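Phosphoglycolate phosphatase (Thermoplasma acidophilum, PDB 1L6R) catalyses the magnesium-dependent dephosphorylation of 2-phosphoglycolate to glycolate and, less efficiently, releases phosphate from inorganic pyrophosphate. Local coordinates at residues Ser166-Tyr169 and Asp170-Leu173. The protein carries 1 engineered substitution. Sequence-based numbering, arbitrary orientation.
Sequences SLEY and DEIL
Glu171 folds back along the turn and takes the backbone N-H of Glu168 on its carboxylate. The bond from Glu168 N to Glu171 OE1 is 2.8 Å long and nearly straight (164°). OE1 uses its anti lone pair, the one directed away from OE2. The CG of Glu171 is anti to its own carbonyl carbon (chi1 -65°), and the extended chain beyond it carries the carboxylate back to Glu168. Two backbone bonds close successive turns. Glu171 N donates to Glu168 O at 3.0 Å, and Ile172 N donates to Tyr169 O at 3.0 Å. Both run from residue i+3 back to residue i, the pattern of a short 3-10 helix, here residues 169-171.

The tight side lies around Leu167, Glu171 and Ile172, all buried. Leu167 CD2 lies 3.7 Å from Glu171 OE1, while its other methyl, CD1, rests 3.9 Å from Ile172 CG1. The other side is looser. Glu168 is exposed, and its bent side chain leads its carboxylate away from the turn. Asp170 OD2 comes to 3.2 Å from Glu168 CB, a van der Waals contact and not a hydrogen bond. A water donates to Glu171 OE1 and to Ser166 O, so OE1 receives two hydrogen bonds. With an alanine in place of Glu171, Glu168 N would probably lose its acceptor and the water one of its two anchors, leaving the start of the turn less firmly held.

Ser166, with positive phi, is the C-prime residue of the Schellman motif that ends helix 154-164. The turn then leads into strand 172-175, between strands 7-11 and 190-193 in the parallel part of the HAD-type sheet. Tyr169 reaches back to the helix, bonding through OH to Asn159 OD1 and forming a cation-pi contact with Lys162.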
ATOM      1  N   SER A 166      13.954 -13.365   3.530  1.00 19.41           N
ATOM      2  CA  SER A 166      13.204 -14.493   2.979  1.00 20.03           C
ATOM      3  C   SER A 166      12.142 -14.962   3.966  1.00 19.73           C
ATOM      4  O   SER A 166      12.074 -16.144   4.323  1.00 21.03           O
ATOM      5  CB  SER A 166      14.151 -15.651   2.643  1.00 21.64           C
ATOM      6  OG  SER A 166      15.090 -15.263   1.657  1.00 25.44           O
ATOM      7  N   LEU A 167      11.300 -14.026   4.396  1.00 18.53           N
ATOM      8  CA  LEU A 167      10.246 -14.312   5.359  1.00 18.76           C
ATOM      9  C   LEU A 167       8.850 -14.313   4.753  1.00 18.48           C
ATOM     10  O   LEU A 167       8.636 -13.836   3.639  1.00 19.71           O
ATOM     11  CB  LEU A 167      10.262 -13.257   6.472  1.00 19.64           C
ATOM     12  CG  LEU A 167      11.540 -13.070   7.285  1.00 19.97           C
ATOM     13  CD1 LEU A 167      11.368 -11.910   8.253  1.00 21.08           C
ATOM     14  CD2 LEU A 167      11.841 -14.349   8.041  1.00 21.53           C
ATOM     15  N   GLU A 168       7.905 -14.866   5.508  1.00 18.31           N
ATOM     16  CA  GLU A 168       6.503 -14.854   5.117  1.00 18.01           C
ATOM     17  C   GLU A 168       5.952 -13.658   5.894  1.00 17.63           C
ATOM     18  O   GLU A 168       6.520 -13.263   6.919  1.00 17.34           O
ATOM     19  CB  GLU A 168       5.798 -16.138   5.562  1.00 20.77           C
ATOM     20  CG  GLU A 168       6.269 -17.398   4.849  1.00 24.83           C
ATOM     21  CD  GLU A 168       6.150 -17.296   3.338  1.00 27.38           C
ATOM     22  OE1 GLU A 168       5.112 -16.794   2.852  1.00 28.37           O
ATOM     23  OE2 GLU A 168       7.093 -17.724   2.638  1.00 31.19           O
ATOM     24  N   TYR A 169       4.855 -13.078   5.428  1.00 17.55           N
ATOM     25  CA  TYR A 169       4.286 -11.926   6.113  1.00 16.22           C
ATOM     26  C   TYR A 169       3.929 -12.203   7.570  1.00 16.01           C
ATOM     27  O   TYR A 169       4.094 -11.329   8.425  1.00 16.28           O
ATOM     28  CB  TYR A 169       3.036 -11.422   5.379  1.00 15.52           C
ATOM     29  CG  TYR A 169       3.307 -10.585   4.143  1.00 14.72           C
ATOM     30  CD1 TYR A 169       4.021  -9.382   4.221  1.00 14.43           C
ATOM     31  CD2 TYR A 169       2.799 -10.966   2.901  1.00 14.50           C
ATOM     32  CE1 TYR A 169       4.213  -8.578   3.085  1.00 13.13           C
ATOM     33  CE2 TYR A 169       2.983 -10.172   1.765  1.00 13.02           C
ATOM     34  CZ  TYR A 169       3.685  -8.984   1.864  1.00 12.29           C
ATOM     35  OH  TYR A 169       3.821  -8.200   0.741  1.00 15.44           O
ATOM     36  N   ASP A 170       3.438 -13.409   7.858  1.00 16.77           N
ATOM     37  CA  ASP A 170       3.045 -13.762   9.222  1.00 17.79           C
ATOM     38  C   ASP A 170       4.215 -13.926  10.185  1.00 17.28           C
ATOM     39  O   ASP A 170       4.008 -14.143  11.381  1.00 18.56           O
ATOM     40  CB  ASP A 170       2.168 -15.028   9.229  1.00 21.87           C
ATOM     41  CG  ASP A 170       2.886 -16.258   8.698  0.72 23.94           C
ATOM     42  OD1 ASP A 170       2.270 -17.347   8.711  0.39 26.24           O
ATOM     43  OD2 ASP A 170       4.053 -16.151   8.267  0.42 25.23           O
ATOM     44  N   GLU A 171       5.434 -13.814   9.662  1.00 16.73           N
ATOM     45  CA  GLU A 171       6.642 -13.907  10.488  1.00 16.20           C
ATOM     46  C   GLU A 171       7.157 -12.501  10.812  1.00 16.28           C
ATOM     47  O   GLU A 171       8.199 -12.336  11.445  1.00 16.27           O
ATOM     48  CB  GLU A 171       7.742 -14.683   9.759  1.00 16.84           C
ATOM     49  CG  GLU A 171       7.406 -16.157   9.511  1.00 18.13           C
ATOM     50  CD  GLU A 171       8.503 -16.884   8.753  1.00 18.99           C
ATOM     51  OE1 GLU A 171       8.846 -16.459   7.628  1.00 19.47           O
ATOM     52  OE2 GLU A 171       9.029 -17.888   9.287  1.00 21.92           O
ATOM     53  N   ILE A 172       6.413 -11.491  10.374  1.00 15.35           N
ATOM     54  CA  ILE A 172       6.791 -10.104  10.607  1.00 13.78           C
ATOM     55  C   ILE A 172       5.760  -9.413  11.492  1.00 13.77           C
ATOM     56  O   ILE A 172       4.551  -9.556  11.293  1.00 13.51           O
ATOM     57  CB  ILE A 172       6.877  -9.325   9.264  1.00 13.91           C
ATOM     58  CG1 ILE A 172       7.974  -9.931   8.383  1.00 14.79           C
ATOM     59  CG2 ILE A 172       7.117  -7.839   9.523  1.00 13.84           C
ATOM     60  CD1 ILE A 172       7.993  -9.393   6.970  1.00 16.28           C
ATOM     61  N   LEU A 173       6.249  -8.669  12.476  1.00 12.94           N
ATOM     62  CA  LEU A 173       5.395  -7.904  13.369  1.00 13.31           C
ATOM     63  C   LEU A 173       5.701  -6.433  13.112  1.00 12.55           C
ATOM     64  O   LEU A 173       6.870  -6.036  13.101  1.00 13.09           O
ATOM     65  CB  LEU A 173       5.708  -8.232  14.841  1.00 12.74           C
ATOM     66  CG  LEU A 173       5.124  -7.266  15.884  1.00 13.85           C
ATOM     67  CD1 LEU A 173       3.585  -7.363  15.900  1.00 14.09           C
ATOM     68  CD2 LEU A 173       5.687  -7.606  17.259  1.00 13.89           C
TER
HETATM   69  O   HOH W   1      10.275 -18.001   5.989  1.00 29.67           O